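Local coordinates for hypothetical protein Rv2827c (Mycobacterium tuberculosis, PDB 1ZEL), which is of unknown function but probably binds DNA through a winged-helix domain, and contains a region related to the C-terminal domain of AbiEi antitoxins, at residues Ser19-Gly24 / Glu36-Arg41; Arg27-Val32 / Ile76-Ala81. All coordinates share one frame; numbering follows the deposited sequence.

Both contacts lie in the N-terminal part of the chain, consistent with its being the winged-helix domain, and their centres are about 12 Å apart. They share helix 19-28: contact 1 sets the first half of that helix against helix 35-44, while contact 2 uses the helix end and the residues after it to meet the loop between strands 72-75 and 82-84. Along the chain the segments alternate, 19-24, 27-32, 36-41 and 76-81. A salt bridge from Arg-41 NH2 to Asp-28 OD2 (2.8 Å) ties the two together, and Pro-30 packs on Asp-37. Helix 19-28 thus packs on helix 35-44, and the chain just beyond its C-terminal end touches the loop after strand 72-75.

Contact 1: Ser19-Gly24 / Glu36-Arg41; sequences SRVVSG and EDLTQR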
ATOM      1  N   SER A  19       3.429  19.328 -31.212  1.00 24.32           N
ATOM      2  CA  SER A  19       3.081  20.536 -30.450  1.00 24.94           C
ATOM      3  C   SER A  19       1.676  20.450 -29.818  1.00 24.06           C
ATOM      4  O   SER A  19       1.503  20.666 -28.615  1.00 22.57           O
ATOM      5  CB  SER A  19       3.161  21.748 -31.370  1.00 25.47           C
ATOM      6  OG  SER A  19       3.016  22.940 -30.633  1.00 29.67           O
ATOM      7  N   ARG A  20       0.662  20.124 -30.627  1.00 22.88           N
ATOM      8  CA  ARG A  20      -0.693  20.026 -30.105  1.00 23.07           C
ATOM      9  C   ARG A  20      -0.860  18.858 -29.152  1.00 23.26           C
ATOM     10  O   ARG A  20      -1.626  18.952 -28.198  1.00 24.48           O
ATOM     11  CB  ARG A  20      -1.735  19.953 -31.230  1.00 22.79           C
ATOM     12  CG  ARG A  20      -1.836  21.228 -31.995  1.00 25.18           C
ATOM     13  CD  ARG A  20      -3.094  21.289 -32.847  1.00 31.07           C
ATOM     14  NE  ARG A  20      -3.390  22.683 -33.145  1.00 32.63           N
ATOM     15  CZ  ARG A  20      -2.707  23.403 -34.023  1.00 33.06           C
ATOM     16  NH1 ARG A  20      -1.703  22.847 -34.694  1.00 34.45           N
ATOM     17  NH2 ARG A  20      -3.018  24.676 -34.223  1.00 29.42           N
ATOM     18  N   VAL A  21      -0.133  17.764 -29.391  1.00 22.78           N
ATOM     19  CA  VAL A  21      -0.225  16.598 -28.519  1.00 22.24           C
ATOM     20  C   VAL A  21       0.313  16.951 -27.133  1.00 21.62           C
ATOM     21  O   VAL A  21      -0.347  16.704 -26.104  1.00 20.86           O
ATOM     22  CB  VAL A  21       0.550  15.405 -29.079  1.00 23.08           C
ATOM     23  CG1 VAL A  21       0.395  14.207 -28.171  1.00 23.83           C
ATOM     24  CG2 VAL A  21       0.048  15.065 -30.464  1.00 24.56           C
ATOM     25  N   VAL A  22       1.488  17.570 -27.106  1.00 20.00           N
ATOM     26  CA  VAL A  22       2.079  17.967 -25.833  1.00 19.92           C
ATOM     27  C   VAL A  22       1.232  19.045 -25.167  1.00 19.51           C
ATOM     28  O   VAL A  22       1.000  18.980 -23.953  1.00 20.64           O
ATOM     29  CB  VAL A  22       3.551  18.405 -26.025  1.00 20.45           C
ATOM     30  CG1 VAL A  22       4.129  18.978 -24.732  1.00 20.84           C
ATOM     31  CG2 VAL A  22       4.387  17.200 -26.526  1.00 20.56           C
ATOM     32  N   SER A  23       0.761  20.031 -25.941  1.00 19.31           N
ATOM     33  CA  SER A  23      -0.047  21.128 -25.375  1.00 20.12           C
ATOM     34  C   SER A  23      -1.348  20.608 -24.778  1.00 20.12           C
ATOM     35  O   SER A  23      -1.811  21.085 -23.736  1.00 20.14           O
ATOM     36  CB  SER A  23      -0.329  22.217 -26.419  1.00 20.38           C
ATOM     37  OG  SER A  23       0.819  23.047 -26.572  1.00 24.96           O
ATOM     38  N   GLY A  24      -1.930  19.609 -25.426  1.00 19.69           N
ATOM     39  CA  GLY A  24      -3.169  19.011 -24.932  1.00 19.72           C
ATOM     40  C   GLY A  24      -2.982  18.251 -23.627  1.00 20.29           C
ATOM     41  O   GLY A  24      -3.846  18.304 -22.736  1.00 21.00           O
ATOM     42  N   GLU A  36      -4.228   4.327 -25.912  1.00 20.69           N
ATOM     43  CA  GLU A  36      -5.448   4.725 -26.597  1.00 20.77           C
ATOM     44  C   GLU A  36      -5.663   6.222 -26.503  1.00 21.37           C
ATOM     45  O   GLU A  36      -6.146   6.840 -27.452  1.00 22.11           O
ATOM     46  CB  GLU A  36      -6.653   4.007 -25.990  1.00 20.90           C
ATOM     47  CG  GLU A  36      -6.672   2.477 -26.188  1.00 24.27           C
ATOM     48  CD  GLU A  36      -5.906   1.684 -25.103  1.00 25.35           C
ATOM     49  OE1 GLU A  36      -5.115   2.262 -24.333  1.00 24.52           O
ATOM     50  OE2 GLU A  36      -6.100   0.457 -25.025  1.00 24.54           O
ATOM     51  N   ASP A  37      -5.343   6.797 -25.342  1.00 21.52           N
ATOM     52  CA  ASP A  37      -5.446   8.231 -25.115  1.00 21.88           C
ATOM     53  C   ASP A  37      -4.452   8.956 -26.025  1.00 21.67           C
ATOM     54  O   ASP A  37      -4.783   9.953 -26.674  1.00 22.35           O
ATOM     55  CB  ASP A  37      -5.167   8.536 -23.621  1.00 21.65           C
ATOM     56  CG  ASP A  37      -5.235  10.038 -23.270  1.00 28.18           C
ATOM     57  OD1 ASP A  37      -5.830  10.828 -24.035  1.00 36.15           O
ATOM     58  OD2 ASP A  37      -4.692  10.438 -22.202  1.00 28.05           O
ATOM     59  N   LEU A  38      -3.226   8.479 -26.073  1.00 21.30           N
ATOM     60  CA  LEU A  38      -2.249   9.097 -26.967  1.00 21.22           C
ATOM     61  C   LEU A  38      -2.649   8.960 -28.434  1.00 19.93           C
ATOM     62  O   LEU A  38      -2.518   9.921 -29.194  1.00 20.43           O
ATOM     63  CB  LEU A  38      -0.837   8.534 -26.737  1.00 22.17           C
ATOM     64  CG  LEU A  38       0.134   9.531 -27.371  1.00 28.28           C
ATOM     65  CD1 LEU A  38       0.603  10.569 -26.343  1.00 27.18           C
ATOM     66  CD2 LEU A  38       1.256   8.832 -28.031  1.00 37.55           C
ATOM     67  N   THR A  39      -3.132   7.779 -28.840  1.00 19.96           N
ATOM     68  CA  THR A  39      -3.579   7.553 -30.230  1.00 19.50           C
ATOM     69  C   THR A  39      -4.650   8.571 -30.661  1.00 19.43           C
ATOM     70  O   THR A  39      -4.575   9.138 -31.760  1.00 19.85           O
ATOM     71  CB  THR A  39      -4.126   6.099 -30.441  1.00 19.35           C
ATOM     72  OG1 THR A  39      -3.095   5.148 -30.139  1.00 18.43           O
ATOM     73  CG2 THR A  39      -4.562   5.876 -31.871  1.00 18.76           C
ATOM     74  N   GLN A  40      -5.654   8.774 -29.806  1.00 19.86           N
ATOM     75  CA  GLN A  40      -6.724   9.716 -30.055  1.00 19.86           C
ATOM     76  C   GLN A  40      -6.187  11.150 -30.144  1.00 19.64           C
ATOM     77  O   GLN A  40      -6.594  11.909 -31.009  1.00 18.75           O
ATOM     78  CB  GLN A  40      -7.795   9.594 -28.957  1.00 21.07           C
ATOM     79  CG  GLN A  40      -8.924  10.631 -29.000  1.00 24.78           C
ATOM     80  CD  GLN A  40      -9.681  10.673 -30.311  1.00 35.96           C
ATOM     81  OE1 GLN A  40      -9.585   9.759 -31.138  1.00 37.78           O
ATOM     82  NE2 GLN A  40     -10.462  11.739 -30.504  1.00 35.81           N
ATOM     83  N   ARG A  41      -5.272  11.510 -29.255  1.00 19.38           N
ATOM     84  CA  ARG A  41      -4.688  12.850 -29.244  1.00 20.17           C
ATOM     85  C   ARG A  41      -3.839  13.100 -30.511  1.00 20.60           C
ATOM     86  O   ARG A  41      -3.815  14.207 -31.055  1.00 20.19           O
ATOM     87  CB  ARG A  41      -3.803  13.019 -28.010  1.00 19.50           C
ATOM     88  CG  ARG A  41      -4.604  13.119 -26.717  1.00 21.68           C
ATOM     89  CD  ARG A  41      -3.695  13.320 -25.506  1.00 22.11           C
ATOM     90  NE  ARG A  41      -4.483  13.450 -24.278  1.00 19.53           N
ATOM     91  CZ  ARG A  41      -5.009  14.588 -23.823  1.00 23.44           C
ATOM     92  NH1 ARG A  41      -4.855  15.736 -24.472  1.00 25.42           N
ATOM     93  NH2 ARG A  41      -5.692  14.583 -22.691  1.00 24.18           N
TER
HETATM   94  O   HOH W   1      -3.303  16.259 -26.858  1.00 30.58           O
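Helix 19-28 packs against helix 35-44 in the putative winged-helix domain, and Val-21, Gly-24, Leu-38 and Arg-41 make the contact. The short segments run at 129° with their axes 10.4 Å apart. Val-21 and Leu-38 meet methyl to methyl, CG1 to CD1 at 4.1 Å, the side chains crossing at about a right angle; branched apolar residues suit this buried seam, where Leu-38 also reaches Ile-55 of helix 51-61. The other methyl, Val-21 CG2, lies 4.0 Å from the carbonyl O of Arg-41. Arg-41 sends its straight chain alongside the first helix, with CG anti to its own carbonyl carbon (chi1 -72°), and brings NH1 to 3.2 Å from Gly-24 C. Glycine suits the place: with no CB, the backbone of Gly-24 lets the guanidinium come this close. In the guanidinium plane a water accepts from Arg-41 NH1 at 2.9 Å and lies within donating distance of Val-21 O (3.1 Å), probably bridging the helices. NE makes a bent salt bridge (134°) to Asp-37 OD1, one turn back, at 3.0 Å, and NH2 a second one to Asp-28. This is the packing of a winged-helix domain's first helix on the one that probably opens its helix-turn-helix.

Contact 2: Arg27-Val32 / Ile76-Ala81; sequences RDRPVV and IPPGEA
The flat guanidinium of Arg-29 lies with one face against Pro-77, whose CB sits 3.3 Å above the plane and over its centre. The two side chains cross at about a right angle, and the closest approach, also 3.3 Å, runs from Arg-29 NH1 to Pro-77 CB. Pro-78 is met obliquely and more loosely, its CD 4.2 Å from Arg-29 NH2. No hydrogen bond spans the gap, so van der Waals packing carries the contact, and a proline ring suits it by offering compact, apolar CH2 groups to the broad face of the cation. A bend at chi2 (-82°) turns the arginine chain toward the loop, and NE hydrogen-bonds Ala-26 O, which helps fix the guanidinium's rotation. Arg-29 itself has positive phi as the chain leaves helix 19-28. On the other side, Pro-77 to Glu-80 form a type II beta turn closed by Glu-80 N to Pro-77 O at 3.1 Å; Pro-78 provides the restricted phi of its second position, and Gly-79 the positive phi of its third. The arrangement joins a helix C-terminus to a turn-bearing loop between two strands, at the surface of a domain consistent with the winged-helix fold.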
ATOM      1  N   ARG A  27      -2.419  20.805 -20.914  1.00 17.05           N
ATOM      2  CA  ARG A  27      -3.685  21.390 -20.453  1.00 18.35           C
ATOM      3  C   ARG A  27      -4.459  20.415 -19.550  1.00 19.30           C
ATOM      4  O   ARG A  27      -5.033  20.808 -18.516  1.00 18.80           O
ATOM      5  CB  ARG A  27      -4.582  21.823 -21.639  1.00 18.31           C
ATOM      6  CG  ARG A  27      -4.298  23.212 -22.218  1.00 23.97           C
ATOM      7  CD  ARG A  27      -5.390  23.655 -23.206  1.00 24.35           C
ATOM      8  NE  ARG A  27      -5.747  22.578 -24.137  1.00 24.87           N
ATOM      9  CZ  ARG A  27      -5.168  22.369 -25.309  1.00 28.14           C
ATOM     10  NH1 ARG A  27      -4.198  23.187 -25.734  1.00 29.77           N
ATOM     11  NH2 ARG A  27      -5.569  21.337 -26.059  1.00 29.23           N
ATOM     12  N   ASP A  28      -4.497  19.151 -19.967  1.00 18.89           N
ATOM     13  CA  ASP A  28      -5.392  18.163 -19.356  1.00 19.82           C
ATOM     14  C   ASP A  28      -4.782  17.431 -18.164  1.00 19.89           C
ATOM     15  O   ASP A  28      -5.501  16.997 -17.249  1.00 19.65           O
ATOM     16  CB  ASP A  28      -5.831  17.134 -20.413  1.00 18.94           C
ATOM     17  CG  ASP A  28      -6.682  17.751 -21.507  1.00 22.95           C
ATOM     18  OD1 ASP A  28      -7.134  18.898 -21.329  1.00 24.13           O
ATOM     19  OD2 ASP A  28      -6.914  17.073 -22.530  1.00 23.75           O
ATOM     20  N   ARG A  29      -3.459  17.277 -18.194  1.00 20.75           N
ATOM     21  CA  ARG A  29      -2.708  16.635 -17.097  1.00 21.34           C
ATOM     22  C   ARG A  29      -3.375  15.332 -16.630  1.00 20.84           C
ATOM     23  O   ARG A  29      -3.779  15.241 -15.458  1.00 20.11           O
ATOM     24  CB  ARG A  29      -2.536  17.571 -15.891  1.00 21.35           C
ATOM     25  CG  ARG A  29      -1.945  18.978 -16.156  1.00 24.23           C
ATOM     26  CD  ARG A  29      -0.455  18.905 -16.223  1.00 22.12           C
ATOM     27  NE  ARG A  29       0.211  20.129 -16.680  1.00 20.81           N
ATOM     28  CZ  ARG A  29       1.103  20.789 -15.949  1.00 22.15           C
ATOM     29  NH1 ARG A  29       1.420  20.351 -14.735  1.00 16.93           N
ATOM     30  NH2 ARG A  29       1.715  21.860 -16.443  1.00 17.03           N
ATOM     31  N   PRO A  30      -3.515  14.323 -17.534  1.00 20.94           N
ATOM     32  CA  PRO A  30      -4.024  13.046 -17.037  1.00 19.89           C
ATOM     33  C   PRO A  30      -3.038  12.372 -16.063  1.00 20.82           C
ATOM     34  O   PRO A  30      -1.820  12.505 -16.234  1.00 21.11           O
ATOM     35  CB  PRO A  30      -4.125  12.192 -18.303  1.00 20.64           C
ATOM     36  CG  PRO A  30      -3.157  12.790 -19.248  1.00 20.30           C
ATOM     37  CD  PRO A  30      -3.213  14.262 -18.979  1.00 21.30           C
ATOM     38  N   VAL A  31      -3.542  11.629 -15.078  1.00 20.78           N
ATOM     39  CA  VAL A  31      -2.648  10.973 -14.112  1.00 21.77           C
ATOM     40  C   VAL A  31      -1.730  10.005 -14.845  1.00 21.79           C
ATOM     41  O   VAL A  31      -0.533   9.980 -14.606  1.00 22.26           O
ATOM     42  CB  VAL A  31      -3.391  10.152 -13.059  1.00 21.76           C
ATOM     43  CG1 VAL A  31      -2.388   9.694 -11.978  1.00 21.71           C
ATOM     44  CG2 VAL A  31      -4.506  10.976 -12.409  1.00 26.64           C
ATOM     45  N   VAL A  32      -2.323   9.224 -15.746  1.00 21.00           N
ATOM     46  CA  VAL A  32      -1.624   8.226 -16.532  1.00 20.53           C
ATOM     47  C   VAL A  32      -2.107   8.411 -17.969  1.00 20.53           C
ATOM     48  O   VAL A  32      -3.284   8.698 -18.183  1.00 19.06           O
ATOM     49  CB  VAL A  32      -2.036   6.816 -16.073  1.00 20.33           C
ATOM     50  CG1 VAL A  32      -1.575   5.776 -17.054  1.00 20.34           C
ATOM     51  CG2 VAL A  32      -1.518   6.517 -14.663  1.00 20.53           C
ATOM     52  N   ILE A  76       5.383  13.870 -18.342  1.00 20.12           N
ATOM     53  CA  ILE A  76       6.120  14.769 -17.485  1.00 19.10           C
ATOM     54  C   ILE A  76       5.782  16.171 -18.010  1.00 20.00           C
ATOM     55  O   ILE A  76       6.089  16.492 -19.157  1.00 20.77           O
ATOM     56  CB  ILE A  76       7.655  14.512 -17.541  1.00 19.29           C
ATOM     57  CG1 ILE A  76       7.995  13.002 -17.585  1.00 20.23           C
ATOM     58  CG2 ILE A  76       8.389  15.270 -16.399  1.00 20.26           C
ATOM     59  CD1 ILE A  76       7.456  12.159 -16.398  1.00 24.40           C
ATOM     60  N   PRO A  77       5.115  16.990 -17.177  1.00 19.72           N
ATOM     61  CA  PRO A  77       4.577  18.247 -17.626  1.00 19.45           C
ATOM     62  C   PRO A  77       5.639  19.296 -17.908  1.00 18.34           C
ATOM     63  O   PRO A  77       6.708  19.263 -17.299  1.00 17.92           O
ATOM     64  CB  PRO A  77       3.660  18.676 -16.478  1.00 18.71           C
ATOM     65  CG  PRO A  77       4.085  17.882 -15.303  1.00 21.31           C
ATOM     66  CD  PRO A  77       4.805  16.695 -15.770  1.00 20.58           C
ATOM     67  N   PRO A  78       5.324  20.258 -18.792  1.00 17.80           N
ATOM     68  CA  PRO A  78       6.286  21.315 -19.075  1.00 17.91           C
ATOM     69  C   PRO A  78       6.764  21.983 -17.790  1.00 18.23           C
ATOM     70  O   PRO A  78       5.970  22.221 -16.883  1.00 19.13           O
ATOM     71  CB  PRO A  78       5.476  22.301 -19.906  1.00 16.76           C
ATOM     72  CG  PRO A  78       4.482  21.406 -20.612  1.00 15.92           C
ATOM     73  CD  PRO A  78       4.082  20.434 -19.562  1.00 16.48           C
ATOM     74  N   GLY A  79       8.053  22.286 -17.741  1.00 17.94           N
ATOM     75  CA  GLY A  79       8.650  22.974 -16.610  1.00 18.18           C
ATOM     76  C   GLY A  79       9.043  22.078 -15.444  1.00 20.04           C
ATOM     77  O   GLY A  79       9.536  22.563 -14.434  1.00 21.66           O
ATOM     78  N   GLU A  80       8.804  20.775 -15.562  1.00 19.47           N
ATOM     79  CA  GLU A  80       9.186  19.838 -14.519  1.00 19.75           C
ATOM     80  C   GLU A  80      10.145  18.785 -15.020  1.00 19.72           C
ATOM     81  O   GLU A  80      10.047  18.314 -16.155  1.00 19.18           O
ATOM     82  CB  GLU A  80       7.937  19.191 -13.928  1.00 20.55           C
ATOM     83  CG  GLU A  80       6.988  20.211 -13.305  1.00 22.81           C
ATOM     84  CD  GLU A  80       7.584  20.915 -12.080  1.00 28.66           C
ATOM     85  OE1 GLU A  80       8.568  20.417 -11.490  1.00 37.52           O
ATOM     86  OE2 GLU A  80       7.077  21.974 -11.700  1.00 27.04           O
ATOM     87  N   ALA A  81      11.077  18.416 -14.161  1.00 18.90           N
ATOM     88  CA  ALA A  81      12.050  17.393 -14.504  1.00 20.45           C
ATOM     89  C   ALA A  81      11.531  15.992 -14.131  1.00 20.98           C
ATOM     90  O   ALA A  81      12.028  14.982 -14.636  1.00 22.04           O
ATOM     91  CB  ALA A  81      13.409  17.698 -13.791  1.00 20.56           C
TER